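Local coordinates for protein EDTA monooxygenase (EDTA-degrading bacterium BNC1, PDB 5DQP) that oxidises EDTA as a monooxygenase, probably with reduced FMN and molecular oxygen as co-substrates, in a TIM-barrel fold of the luciferase-like family, at residues A[54-59]-A[92-97]; A[11-16]-A[69-74]; A[210-215]-A[228-233]; A[124-129]-A[144-149]; A[33-38]-A[80-85]. All coordinates share one frame; numbering follows the deposited sequence.

Contact 1 (A[54-59]-A[92-97])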
# COMPACT_ATOMS: atom_id res chain seq x y z
N PHE A 54 -10.35 10.02 2.71
CA PHE A 54 -9.01 10.53 2.86
C PHE A 54 -8.33 9.87 4.05
O PHE A 54 -8.94 9.71 5.12
CB PHE A 54 -9.05 12.06 3.03
CG PHE A 54 -7.75 12.65 3.51
CD1 PHE A 54 -6.62 12.60 2.71
CD2 PHE A 54 -7.66 13.29 4.73
CE1 PHE A 54 -5.44 13.16 3.11
CE2 PHE A 54 -6.46 13.88 5.16
CZ PHE A 54 -5.35 13.80 4.35
N LEU A 55 -7.07 9.52 3.87
CA LEU A 55 -6.24 8.96 4.92
C LEU A 55 -5.04 9.87 5.13
O LEU A 55 -4.22 10.04 4.22
CB LEU A 55 -5.79 7.54 4.56
CG LEU A 55 -6.91 6.49 4.54
CD1 LEU A 55 -6.39 5.16 3.96
CD2 LEU A 55 -7.47 6.28 5.93
N ALA A 56 -4.96 10.48 6.30
CA ALA A 56 -3.75 11.16 6.73
C ALA A 56 -2.71 10.11 7.11
O ALA A 56 -3.04 8.94 7.35
CB ALA A 56 -4.03 12.09 7.90
N ASP A 57 -1.44 10.51 7.15
CA ASP A 57 -0.42 9.56 7.58
C ASP A 57 0.84 10.28 8.05
O ASP A 57 1.21 11.33 7.52
CB ASP A 57 -0.04 8.59 6.46
CG ASP A 57 0.95 7.54 6.92
OD1 ASP A 57 0.67 6.92 7.97
OD2 ASP A 57 2.02 7.36 6.27
N GLN A 58 1.49 9.69 9.05
CA GLN A 58 2.87 9.99 9.41
C GLN A 58 3.46 8.64 9.77
O GLN A 58 2.82 7.87 10.50
CB GLN A 58 2.99 10.96 10.58
CG GLN A 58 2.76 12.39 10.18
CD GLN A 58 2.91 13.32 11.35
OE1 GLN A 58 3.32 12.90 12.43
NE2 GLN A 58 2.58 14.59 11.15
N PRO A 59 4.65 8.31 9.27
CA PRO A 59 5.31 7.06 9.70
C PRO A 59 6.03 7.23 11.04
O PRO A 59 7.26 7.31 11.12
CB PRO A 59 6.27 6.77 8.54
CG PRO A 59 6.08 7.93 7.52
CD PRO A 59 5.38 9.03 8.22
N ILE A 92 -7.96 9.16 -1.14
CA ILE A 92 -6.81 10.05 -1.17
C ILE A 92 -5.90 9.60 -0.06
O ILE A 92 -6.32 9.55 1.10
CB ILE A 92 -7.22 11.52 -0.98
CG1 ILE A 92 -8.16 11.96 -2.12
CG2 ILE A 92 -5.99 12.41 -0.80
CD1 ILE A 92 -9.00 13.23 -1.79
N VAL A 93 -4.66 9.27 -0.40
CA VAL A 93 -3.70 8.74 0.56
C VAL A 93 -2.53 9.70 0.73
O VAL A 93 -2.05 10.31 -0.23
CB VAL A 93 -3.23 7.33 0.15
CG1 VAL A 93 -4.46 6.41 0.07
CG2 VAL A 93 -2.55 7.36 -1.19
N THR A 94 -2.08 9.86 1.98
CA THR A 94 -0.95 10.70 2.30
C THR A 94 0.35 9.92 2.19
O THR A 94 0.47 8.83 2.77
CB THR A 94 -1.09 11.25 3.72
OG1 THR A 94 -2.26 12.05 3.80
CG2 THR A 94 0.13 12.09 4.12
N ALA A 95 1.33 10.48 1.49
CA ALA A 95 2.68 9.96 1.62
C ALA A 95 3.69 11.09 1.46
O ALA A 95 3.47 12.04 0.70
CB ALA A 95 2.95 8.85 0.60
N SER A 96 4.83 10.96 2.15
CA SER A 96 5.80 12.04 2.29
C SER A 96 6.78 12.09 1.13
O SER A 96 7.26 11.06 0.65
CB SER A 96 6.58 11.85 3.60
OG SER A 96 7.60 12.83 3.74
N THR A 97 7.12 13.30 0.69
CA THR A 97 8.23 13.43 -0.25
C THR A 97 9.59 13.40 0.45
O THR A 97 10.63 13.33 -0.23
CB THR A 97 8.11 14.73 -1.06
OG1 THR A 97 8.02 15.84 -0.16
CG2 THR A 97 6.87 14.70 -1.95

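Contact 2 (A[11-16]-A[69-74])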
# COMPACT_ATOMS: atom_id res chain seq x y z
N TRP A 11 -12.53 12.18 5.97
CA TRP A 11 -11.44 11.55 6.69
C TRP A 11 -11.86 10.16 7.11
O TRP A 11 -13.00 9.93 7.53
CB TRP A 11 -11.05 12.32 7.95
CG TRP A 11 -10.40 13.62 7.79
CD1 TRP A 11 -10.94 14.74 7.24
CD2 TRP A 11 -9.10 13.98 8.27
NE1 TRP A 11 -10.04 15.78 7.32
CE2 TRP A 11 -8.90 15.34 7.95
CE3 TRP A 11 -8.08 13.29 8.94
CZ2 TRP A 11 -7.72 16.03 8.27
CZ3 TRP A 11 -6.91 13.97 9.26
CH2 TRP A 11 -6.74 15.32 8.92
N LEU A 12 -10.93 9.23 7.06
CA LEU A 12 -11.24 7.85 7.43
C LEU A 12 -10.29 7.24 8.45
O LEU A 12 -10.47 6.06 8.80
CB LEU A 12 -11.28 6.96 6.17
CG LEU A 12 -12.57 6.13 6.12
CD1 LEU A 12 -13.84 7.01 6.06
CD2 LEU A 12 -12.55 5.14 4.96
N ASN A 13 -9.34 7.99 8.99
CA ASN A 13 -8.33 7.40 9.87
C ASN A 13 -8.91 6.82 11.16
O ASN A 13 -9.70 7.47 11.86
CB ASN A 13 -7.29 8.45 10.24
CG ASN A 13 -6.46 8.86 9.06
OD1 ASN A 13 -6.91 9.61 8.23
ND2 ASN A 13 -5.23 8.38 9.00
N SER A 14 -8.47 5.62 11.50
CA SER A 14 -8.53 5.09 12.87
C SER A 14 -9.96 5.15 13.39
O SER A 14 -10.88 4.68 12.71
CB SER A 14 -7.49 5.83 13.71
OG SER A 14 -7.49 5.34 15.04
N SER A 15 -10.20 5.70 14.59
CA SER A 15 -11.50 5.61 15.25
C SER A 15 -12.28 6.91 15.20
O SER A 15 -13.38 6.98 15.73
CB SER A 15 -11.32 5.18 16.72
OG SER A 15 -10.41 6.05 17.38
N GLY A 16 -11.74 7.93 14.55
CA GLY A 16 -12.28 9.27 14.62
C GLY A 16 -11.20 10.27 15.00
O GLY A 16 -10.12 9.90 15.46
N PRO A 69 -4.18 6.10 18.46
CA PRO A 69 -3.20 6.21 17.37
C PRO A 69 -3.90 6.57 16.07
O PRO A 69 -4.88 5.94 15.68
CB PRO A 69 -2.58 4.81 17.30
CG PRO A 69 -3.62 3.89 17.86
CD PRO A 69 -4.41 4.70 18.87
N GLU A 70 -3.43 7.63 15.42
CA GLU A 70 -4.12 8.15 14.23
C GLU A 70 -3.79 7.34 12.98
O GLU A 70 -4.62 7.25 12.07
CB GLU A 70 -3.75 9.62 14.00
CG GLU A 70 -4.68 10.28 12.98
CD GLU A 70 -4.38 11.75 12.74
OE1 GLU A 70 -4.79 12.30 11.67
OE2 GLU A 70 -3.74 12.37 13.61
N TYR A 71 -2.61 6.73 12.93
CA TYR A 71 -2.09 6.08 11.74
C TYR A 71 -1.81 4.61 12.00
O TYR A 71 -0.65 4.17 11.94
CB TYR A 71 -0.82 6.81 11.28
CG TYR A 71 -0.85 8.33 11.48
CD1 TYR A 71 -1.72 9.13 10.76
CD2 TYR A 71 0.03 8.95 12.36
CE1 TYR A 71 -1.74 10.51 10.92
CE2 TYR A 71 0.02 10.34 12.53
CZ TYR A 71 -0.86 11.10 11.80
OH TYR A 71 -0.87 12.46 11.94
N PRO A 72 -2.84 3.80 12.26
CA PRO A 72 -2.57 2.38 12.56
C PRO A 72 -2.05 1.57 11.36
O PRO A 72 -1.50 0.48 11.58
CB PRO A 72 -3.92 1.86 13.08
CG PRO A 72 -4.93 2.80 12.52
CD PRO A 72 -4.26 4.14 12.44
N PHE A 73 -2.18 2.05 10.12
CA PHE A 73 -1.78 1.31 8.93
C PHE A 73 -1.16 2.23 7.88
O PHE A 73 -1.52 3.41 7.78
CB PHE A 73 -2.94 0.63 8.22
CG PHE A 73 -3.59 -0.44 8.99
CD1 PHE A 73 -2.96 -1.67 9.16
CD2 PHE A 73 -4.86 -0.25 9.51
CE1 PHE A 73 -3.57 -2.69 9.87
CE2 PHE A 73 -5.47 -1.26 10.21
CZ PHE A 73 -4.83 -2.49 10.39
N ASP A 74 -0.27 1.66 7.07
CA ASP A 74 0.17 2.35 5.86
C ASP A 74 -1.04 2.70 5.01
O ASP A 74 -1.89 1.84 4.76
CB ASP A 74 1.14 1.51 5.04
CG ASP A 74 1.66 2.26 3.83
OD1 ASP A 74 0.96 2.27 2.79
OD2 ASP A 74 2.75 2.88 3.91

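Contact 3 (A[210-215]-A[228-233])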
# COMPACT_ATOMS: atom_id res chain seq x y z
N VAL A 210 -3.34 14.73 -7.48
CA VAL A 210 -2.35 15.13 -6.47
C VAL A 210 -2.99 16.17 -5.57
O VAL A 210 -3.52 17.18 -6.05
CB VAL A 210 -1.05 15.65 -7.10
CG1 VAL A 210 -0.13 16.28 -6.03
CG2 VAL A 210 -0.31 14.51 -7.83
N VAL A 211 -2.90 15.94 -4.26
CA VAL A 211 -3.52 16.77 -3.24
C VAL A 211 -2.41 17.43 -2.44
O VAL A 211 -1.33 16.86 -2.26
CB VAL A 211 -4.46 15.92 -2.35
CG1 VAL A 211 -5.03 16.74 -1.13
CG2 VAL A 211 -5.60 15.34 -3.20
N GLN A 212 -2.68 18.65 -1.97
CA GLN A 212 -1.71 19.44 -1.21
C GLN A 212 -2.40 20.12 -0.04
O GLN A 212 -3.59 20.45 -0.09
CB GLN A 212 -1.00 20.47 -2.12
CG GLN A 212 0.22 21.18 -1.46
CD GLN A 212 -0.17 22.38 -0.60
OE1 GLN A 212 -1.22 23.00 -0.80
NE2 GLN A 212 0.68 22.71 0.38
N ALA A 213 -1.68 20.22 1.06
CA ALA A 213 -2.13 20.86 2.29
C ALA A 213 -0.96 21.61 2.94
O ALA A 213 -0.04 21.01 3.43
CB ALA A 213 -2.64 19.80 3.24
N GLY A 214 -1.03 22.91 2.96
CA GLY A 214 -0.00 23.73 3.60
C GLY A 214 -0.08 25.21 3.32
O GLY A 214 0.12 25.61 2.21
N GLY A 215 -0.33 26.01 4.34
CA GLY A 215 -0.57 27.43 4.16
C GLY A 215 0.66 28.30 3.99
O GLY A 215 0.51 29.49 3.68
N GLU A 228 -3.90 19.69 -7.22
CA GLU A 228 -5.19 19.81 -7.88
C GLU A 228 -6.31 19.95 -6.87
O GLU A 228 -7.34 20.56 -7.18
CB GLU A 228 -5.44 18.58 -8.75
CG GLU A 228 -4.21 18.28 -9.57
CD GLU A 228 -4.36 17.09 -10.47
OE1 GLU A 228 -3.78 16.02 -10.16
OE2 GLU A 228 -5.05 17.22 -11.50
N ILE A 229 -6.11 19.38 -5.69
CA ILE A 229 -6.94 19.64 -4.53
C ILE A 229 -6.07 20.22 -3.44
O ILE A 229 -4.97 19.72 -3.17
CB ILE A 229 -7.67 18.39 -4.02
CG1 ILE A 229 -8.32 17.62 -5.17
CG2 ILE A 229 -8.68 18.79 -2.96
CD1 ILE A 229 -8.97 16.31 -4.70
N ILE A 230 -6.56 21.27 -2.81
CA ILE A 230 -5.90 21.91 -1.69
C ILE A 230 -6.86 21.86 -0.50
O ILE A 230 -8.01 22.30 -0.61
CB ILE A 230 -5.52 23.36 -2.03
CG1 ILE A 230 -4.81 23.42 -3.40
CG2 ILE A 230 -4.74 23.99 -0.87
CD1 ILE A 230 -4.57 24.83 -3.91
N TYR A 231 -6.38 21.30 0.61
CA TYR A 231 -7.09 21.37 1.88
C TYR A 231 -6.80 22.69 2.57
O TYR A 231 -5.67 23.17 2.54
CB TYR A 231 -6.67 20.24 2.81
CG TYR A 231 -7.02 18.87 2.31
CD1 TYR A 231 -7.86 18.70 1.21
CD2 TYR A 231 -6.53 17.75 2.95
CE1 TYR A 231 -8.19 17.44 0.76
CE2 TYR A 231 -6.87 16.48 2.53
CZ TYR A 231 -7.70 16.32 1.44
OH TYR A 231 -8.01 15.05 1.01
N ALA A 232 -7.82 23.27 3.19
CA ALA A 232 -7.70 24.57 3.81
C ALA A 232 -8.28 24.55 5.22
O ALA A 232 -9.08 23.68 5.59
CB ALA A 232 -8.40 25.67 2.98
N PHE A 233 -7.85 25.54 5.99
CA PHE A 233 -8.35 25.77 7.33
C PHE A 233 -9.73 26.41 7.23
O PHE A 233 -10.00 27.23 6.35
CB PHE A 233 -7.38 26.67 8.09
CG PHE A 233 -7.80 27.00 9.48
CD1 PHE A 233 -7.83 26.02 10.46
CD2 PHE A 233 -8.12 28.31 9.82
CE1 PHE A 233 -8.22 26.33 11.75
CE2 PHE A 233 -8.50 28.63 11.11
CZ PHE A 233 -8.55 27.64 12.07
O HOH W 1 -3.10 24.72 2.19

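Contact 4 (A[124-129]-A[144-149]). With SO4 (sulfate ion), chain D.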
# COMPACT_ATOMS: atom_id res chain seq x y z
N ALA A 124 0.44 14.82 -1.22
CA ALA A 124 1.90 14.82 -1.17
C ALA A 124 2.34 15.80 -0.08
O ALA A 124 2.09 17.00 -0.19
CB ALA A 124 2.48 15.20 -2.53
N VAL A 125 2.94 15.29 0.99
CA VAL A 125 3.30 16.14 2.12
C VAL A 125 4.82 16.15 2.28
O VAL A 125 5.54 15.35 1.69
CB VAL A 125 2.62 15.69 3.44
CG1 VAL A 125 1.08 15.74 3.30
CG2 VAL A 125 3.08 14.30 3.86
N THR A 126 5.31 17.10 3.06
CA THR A 126 6.69 17.05 3.54
C THR A 126 6.68 16.70 5.02
O THR A 126 5.66 16.84 5.70
CB THR A 126 7.43 18.37 3.32
OG1 THR A 126 6.97 19.33 4.28
CG2 THR A 126 7.21 18.90 1.91
N THR A 127 7.82 16.27 5.52
CA THR A 127 7.91 15.80 6.90
C THR A 127 8.65 16.82 7.74
O THR A 127 9.81 17.14 7.46
CB THR A 127 8.60 14.45 7.00
OG1 THR A 127 7.87 13.47 6.25
CG2 THR A 127 8.68 14.04 8.44
N ALA A 128 8.00 17.30 8.78
CA ALA A 128 8.65 18.13 9.77
C ALA A 128 8.73 17.47 11.14
O ALA A 128 9.38 18.01 12.04
CB ALA A 128 7.93 19.48 9.89
N ASN A 129 8.11 16.31 11.33
CA ASN A 129 8.14 15.65 12.63
C ASN A 129 9.47 14.91 12.81
O ASN A 129 9.75 13.95 12.08
CB ASN A 129 6.94 14.70 12.76
CG ASN A 129 6.83 14.08 14.14
OD1 ASN A 129 7.73 14.21 14.96
ND2 ASN A 129 5.72 13.40 14.40
N ASP A 144 12.90 25.47 3.73
CA ASP A 144 13.17 25.69 2.31
C ASP A 144 13.66 24.43 1.61
O ASP A 144 13.34 24.20 0.44
CB ASP A 144 14.19 26.81 2.14
CG ASP A 144 13.63 28.18 2.50
OD1 ASP A 144 12.42 28.40 2.29
OD2 ASP A 144 14.41 29.02 3.00
N ASN A 145 14.48 23.62 2.29
CA ASN A 145 15.01 22.42 1.62
C ASN A 145 13.94 21.35 1.50
O ASN A 145 13.90 20.62 0.50
CB ASN A 145 16.23 21.87 2.36
CG ASN A 145 17.49 22.68 2.11
OD1 ASN A 145 17.57 23.47 1.16
ND2 ASN A 145 18.49 22.50 2.97
N ARG A 146 13.10 21.21 2.52
CA ARG A 146 11.90 20.37 2.44
C ARG A 146 11.14 20.59 1.15
O ARG A 146 10.80 19.64 0.43
CB ARG A 146 10.97 20.68 3.62
CG ARG A 146 11.23 19.86 4.89
CD ARG A 146 10.15 20.15 5.95
NE ARG A 146 10.51 21.30 6.78
CZ ARG A 146 9.65 21.98 7.53
NH1 ARG A 146 8.37 21.63 7.56
NH2 ARG A 146 10.06 23.01 8.24
N TYR A 147 10.85 21.85 0.84
CA TYR A 147 9.98 22.13 -0.28
C TYR A 147 10.74 22.07 -1.60
O TYR A 147 10.17 21.65 -2.62
CB TYR A 147 9.29 23.48 -0.05
CG TYR A 147 8.02 23.25 0.73
CD1 TYR A 147 6.91 22.73 0.10
CD2 TYR A 147 7.96 23.48 2.11
CE1 TYR A 147 5.75 22.46 0.79
CE2 TYR A 147 6.80 23.22 2.81
CZ TYR A 147 5.70 22.71 2.13
OH TYR A 147 4.52 22.43 2.77
N GLU A 148 12.02 22.40 -1.60
CA GLU A 148 12.81 22.21 -2.82
C GLU A 148 12.94 20.73 -3.16
O GLU A 148 12.88 20.34 -4.33
CB GLU A 148 14.18 22.87 -2.65
CG GLU A 148 15.16 22.51 -3.74
CD GLU A 148 16.48 23.26 -3.61
OE1 GLU A 148 16.94 23.84 -4.62
OE2 GLU A 148 17.06 23.27 -2.50
N ARG A 149 13.14 19.89 -2.15
CA ARG A 149 13.14 18.45 -2.38
C ARG A 149 11.79 17.99 -2.90
O ARG A 149 11.71 17.20 -3.85
CB ARG A 149 13.51 17.73 -1.09
CG ARG A 149 13.52 16.23 -1.18
CD ARG A 149 14.09 15.70 0.13
NE ARG A 149 14.10 14.25 0.21
CZ ARG A 149 15.16 13.51 -0.09
NH1 ARG A 149 15.09 12.19 0.03
NH2 ARG A 149 16.29 14.08 -0.50
S SO4 D . 3.62 24.22 5.49
O1 SO4 D . 4.44 25.07 6.36
O2 SO4 D . 2.41 23.82 6.21
O3 SO4 D . 3.24 24.92 4.27
O4 SO4 D . 4.40 23.03 5.14

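Contact 5 (A[33-38]-A[80-85])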
# COMPACT_ATOMS: atom_id res chain seq x y z
N PHE A 33 -7.70 -1.80 14.08
CA PHE A 33 -6.82 -2.72 13.38
C PHE A 33 -7.57 -3.73 12.53
O PHE A 33 -6.98 -4.71 12.08
CB PHE A 33 -5.92 -3.43 14.40
CG PHE A 33 -5.14 -2.47 15.28
CD1 PHE A 33 -4.16 -1.66 14.73
CD2 PHE A 33 -5.40 -2.39 16.64
CE1 PHE A 33 -3.44 -0.78 15.51
CE2 PHE A 33 -4.69 -1.51 17.44
CZ PHE A 33 -3.71 -0.70 16.88
N ASP A 34 -8.86 -3.50 12.29
CA ASP A 34 -9.72 -4.43 11.58
C ASP A 34 -10.15 -3.79 10.26
O ASP A 34 -10.74 -2.70 10.26
CB ASP A 34 -10.93 -4.79 12.43
CG ASP A 34 -11.92 -5.70 11.70
OD1 ASP A 34 -11.59 -6.24 10.62
OD2 ASP A 34 -13.04 -5.90 12.22
N LEU A 35 -9.87 -4.46 9.15
CA LEU A 35 -10.25 -3.94 7.84
C LEU A 35 -11.74 -3.59 7.80
O LEU A 35 -12.14 -2.58 7.21
CB LEU A 35 -9.90 -4.95 6.75
CG LEU A 35 -10.35 -4.60 5.33
CD1 LEU A 35 -9.72 -3.24 4.86
CD2 LEU A 35 -10.02 -5.79 4.38
N GLU A 36 -12.58 -4.42 8.42
CA GLU A 36 -14.02 -4.18 8.37
C GLU A 36 -14.40 -2.86 9.02
O GLU A 36 -15.40 -2.24 8.62
CB GLU A 36 -14.78 -5.34 9.03
CG GLU A 36 -14.62 -6.67 8.29
CD GLU A 36 -15.00 -6.59 6.80
OE1 GLU A 36 -16.01 -5.93 6.48
OE2 GLU A 36 -14.27 -7.20 5.97
N ASN A 37 -13.63 -2.40 10.00
CA ASN A 37 -13.85 -1.06 10.53
C ASN A 37 -13.79 -0.01 9.43
O ASN A 37 -14.55 0.95 9.43
CB ASN A 37 -12.82 -0.75 11.62
CG ASN A 37 -13.00 0.63 12.24
OD1 ASN A 37 -13.95 0.86 12.98
ND2 ASN A 37 -12.05 1.54 11.96
N TYR A 38 -12.86 -0.17 8.48
CA TYR A 38 -12.75 0.82 7.41
C TYR A 38 -13.72 0.54 6.28
O TYR A 38 -14.24 1.48 5.68
CB TYR A 38 -11.30 0.86 6.90
CG TYR A 38 -10.38 1.17 8.06
CD1 TYR A 38 -10.14 2.49 8.44
CD2 TYR A 38 -9.81 0.15 8.80
CE1 TYR A 38 -9.35 2.79 9.53
CE2 TYR A 38 -8.99 0.42 9.89
CZ TYR A 38 -8.78 1.76 10.26
OH TYR A 38 -7.99 2.05 11.35
N ALA A 80 -5.71 0.30 -0.86
CA ALA A 80 -5.81 -0.83 -1.79
C ALA A 80 -6.82 -1.87 -1.30
O ALA A 80 -7.57 -2.42 -2.10
CB ALA A 80 -4.43 -1.48 -1.98
N ALA A 81 -6.81 -2.18 0.00
CA ALA A 81 -7.73 -3.19 0.52
C ALA A 81 -9.16 -2.68 0.52
O ALA A 81 -10.09 -3.38 0.08
CB ALA A 81 -7.33 -3.61 1.93
N ILE A 82 -9.36 -1.44 0.97
CA ILE A 82 -10.69 -0.84 0.92
C ILE A 82 -11.26 -0.88 -0.49
O ILE A 82 -12.38 -1.36 -0.72
CB ILE A 82 -10.65 0.62 1.43
CG1 ILE A 82 -10.25 0.67 2.91
CG2 ILE A 82 -12.04 1.26 1.20
CD1 ILE A 82 -10.17 2.16 3.49
N THR A 83 -10.55 -0.29 -1.46
CA THR A 83 -11.14 -0.17 -2.79
C THR A 83 -11.16 -1.50 -3.53
O THR A 83 -11.96 -1.65 -4.46
CB THR A 83 -10.43 0.90 -3.64
OG1 THR A 83 -9.06 0.55 -3.83
CG2 THR A 83 -10.55 2.28 -2.94
N GLY A 84 -10.35 -2.47 -3.12
CA GLY A 84 -10.55 -3.83 -3.61
C GLY A 84 -11.94 -4.34 -3.32
O GLY A 84 -12.46 -5.18 -4.05
N ARG A 85 -12.57 -3.83 -2.26
CA ARG A 85 -13.84 -4.31 -1.73
C ARG A 85 -15.01 -3.36 -1.96
O ARG A 85 -16.12 -3.81 -2.23
CB ARG A 85 -13.70 -4.57 -0.22
CG ARG A 85 -15.05 -4.75 0.49
CD ARG A 85 -15.40 -6.22 0.69
NE ARG A 85 -14.30 -6.89 1.39
CZ ARG A 85 -14.29 -7.22 2.67
NH1 ARG A 85 -13.23 -7.82 3.19
NH2 ARG A 85 -15.35 -6.95 3.44

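Contact 1 (A[54-59]-A[92-97])
Leu55 and Thr94 carry the polar core of this contact between two parallel neighbours of the luciferase-like TIM barrel, strands 52-55 and 90-96, which helix 75-85 links as a beta-alpha-beta unit. Leu55 N donates to Ile92 O over 2.9 Å, nearly straight (163° at the hydrogen) and head-on to the carbonyl. At the other end of the same residue, Leu55 O is approached twice by Thr94: Thr94 N makes a weak, bent bond of 3.1 Å, while Thr94 OG1 lies 2.8 Å away. That hydroxyl also has Asn123 OD1 within hydrogen-bonding reach, so its proton cannot be assigned. A chi1 of -62° sets Thr94 OG1 beside its backbone N, and hydroxyl and N-H both face Leu55 O just where strand 52-55 ends. Asp57, like Thr94 a predicted FMN ligand, packs its CB near Thr94, but its carboxylate turns to Arg107 of the second subunit in a salt bridge. Both residues lie toward the C-terminal ends of their strands, where TIM barrels usually carry the active site. Packing follows on the side shared by Phe54 and Ile92, where the ring crosses the isoleucine at a slant and brings Phe54 CD1 to 3.6 Å from Ile92 CG2.

Contact 2 (A[11-16]-A[69-74])
Ser14 and Pro69 join two loops of the TIM barrel, each following a strand: Ser14 OG donates to Pro69 O over 2.8 Å, almost in line with the carbonyl. The serine hydroxyl stands opposite its own backbone N (chi1 -179°), which sends it across to the other loop, while Ser14 CB settles 3.9 Å from Pro72 CD. Next to it, Asn13 ND2 gives a weak bond of 3.3 Å to Glu70 O. The main partner of this amide nitrogen is Ala56 O, so Asn13 spans the loop 69-74 and the residue just after strand 52-55 together. The Asn13 amide stands nearly upright (85°) to the ring of Tyr71 and meets it at the edge. Glu70 CB covers one face of the Tyr71 ring, over its centre, while Glu70 OE1 comes to 3.6 Å from Trp11 CZ3 at the indole edge; Trp11 NE1 bonds to Ser266 OG. Asn13 also starts a type II' turn that ends at Gly16, closed by a weak bond from Gly16 N to Asn13 O. Gly16 O is taken up by Arg68 NE. Asp74 OD1 accepts from Val77 N, capping helix 75-85, and OD2 bonds to Gln108 of the second subunit. The pair of loops is bordered by helix 35-47, where Tyr38 packs on Pro72, and by strand 52-55, where Asn13 packs on Leu55.

Contact 3 (A[210-215]-A[228-233])
In the beta-alpha-beta crossover of strand 210-213, helix 217-226 and strand 229-233, Val210 and Glu228 open the pairing of the two parallel strands. Glu228 N bonds to Val210 O over 2.8 Å, and Glu228 OE1 takes Val210 N at 3.0 Å on its anti side, 27° out of the carboxylate plane. OE2 of the same group forms a salt bridge with Arg419, so the buried acid is held from two directions. The backbone pairing continues with Gln212 N to Ile229 O (2.8 Å) and Tyr231 N to Gln212 O (3.0 Å). These strands belong to the TIM barrel, and the residues Val211, Ile229 and Tyr231 share one face of the sheet, where Ile92 of strand 90-96 also packs on Val211 and Tyr231. There Val211 CG1 sits over the face of the Tyr231 ring, 3.9 Å from its centroid and 19° off the normal, a CH-pi contact. A chi1 of 174° carries this methyl trans to the main-chain N and over the ring; Val211 CG2 meets Ile229 CB instead, at 3.8 Å. On the other face, Gln212 OE1 comes near Ile230 CG2. Beyond the last direct bond, a water bridges the strands, accepting from Gly214 N and donating to Tyr231 O.

Contact 4 (A[124-129]-A[144-149])
Thr126 stands between Arg146 and Tyr147 and meets each at about a right angle, joining the loop after barrel strand 120-125 to helix 143-161. With chi1 at 75°, OG1 lies between the backbone N and the carbonyl carbon; it is nearest the arginine, and CG2 lies over the tyrosine. Thr126 CG2 sits 4.1 Å from the centroid of the Tyr147 ring and 15° off its normal, a CH-pi contact displaced toward the rim. Thr126 OG1 lies 3.7 Å from Arg146 CD, near the plane of the guanidinium at its edge. Arg146 CD also comes to 3.4 Å from Thr127 O. Beyond it the arginine chain bends at chi3 (-87°), which turns the guanidinium so that Arg146 NH1 reaches 3.2 Å from Ala128 CB, a close approach. No hydrogen bond crosses between the segments. The polar end of Tyr147 instead points to a sulfate, whose O4 lies in the plane of the ring at its edge; Tyr147 OH to O4 measures 2.4 Å, too short for its exact length to be trusted. Ser216 OG also bonds this sulfate, and both Tyr147 and Ser216 are predicted FMN ligands. The anion, probably from the crystallisation liquor, may therefore mark where the phosphate of the flavin would lie. The chemistry implies a division of roles: apolar contact with Thr126 helps to place the tyrosine ring, along with His143 and helix 217-226, while its hydroxyl meets the anion.

Contact 5 (A[33-38]-A[80-85])
Leu35 and Ala81 meet in the close-packed part of this contact, where helices 35-47 and 75-85 lie side by side on the outside of the TIM barrel. Leu35 CD1 rests 3.8 Å from Ala81 CB, the small residue letting the leucine branch come close to the helix. The next residue, Ile82, fully extended (chi2 179°), reaches across with its end, and Ile82 CD1 touches Tyr38 CB, one turn on from Leu35, at 3.8 Å. Only the root of the tyrosine takes part; its ring leads away and its hydroxyl bonds to Ile32 O. Ile82 also packs on Phe53 of strand 52-55, joining helix 75-85 to the barrel wall. Toward solvent the chemistry changes to charge. Glu36 and Arg85 form a salt bridge in which both terminal nitrogens of the guanidinium turn to a single oxygen: Glu36 OE2 receives Arg85 NH2 at 2.8 Å on its syn lone pair, and Arg85 NH1 adds a weak bond of 3.0 Å. Carboxylate and guanidinium planes are 22° apart. Both residues also touch a crystal neighbour, so their exact pose may owe something to the lattice. Arg85 NE bonds to Gly84 O of the second subunit, placing this edge at the dimer interface. At the N-cap just before helix 35-47, Asp34 OD1 accepts from Glu36 N over 3.0 Å, above the carboxylate plane.

Overall arrangement
Contacts 1 and 3 are the buried strand pairings of one parallel barrel sheet, built on backbone hydrogen bonds and touching each other on one face of that sheet. Contact 4 extends the same sheet to its rim: strand 120-125 lies between strands 90-96 and 210-213, yet its loop meets the helix mainly by side-chain packing at the surface. Contact 2 is partly buried and joins loops by side-chain-to-carbonyl bonds, touching contact 1 through Asn13 and Ala56. Contact 5, about 29 Å from contact 4 between centres, is largely buried although in the outer helix layer, with its salt bridge at the exposed rim. Contacts 1, 2 and 5 also reach the second subunit; contacts 3 and 4 do not.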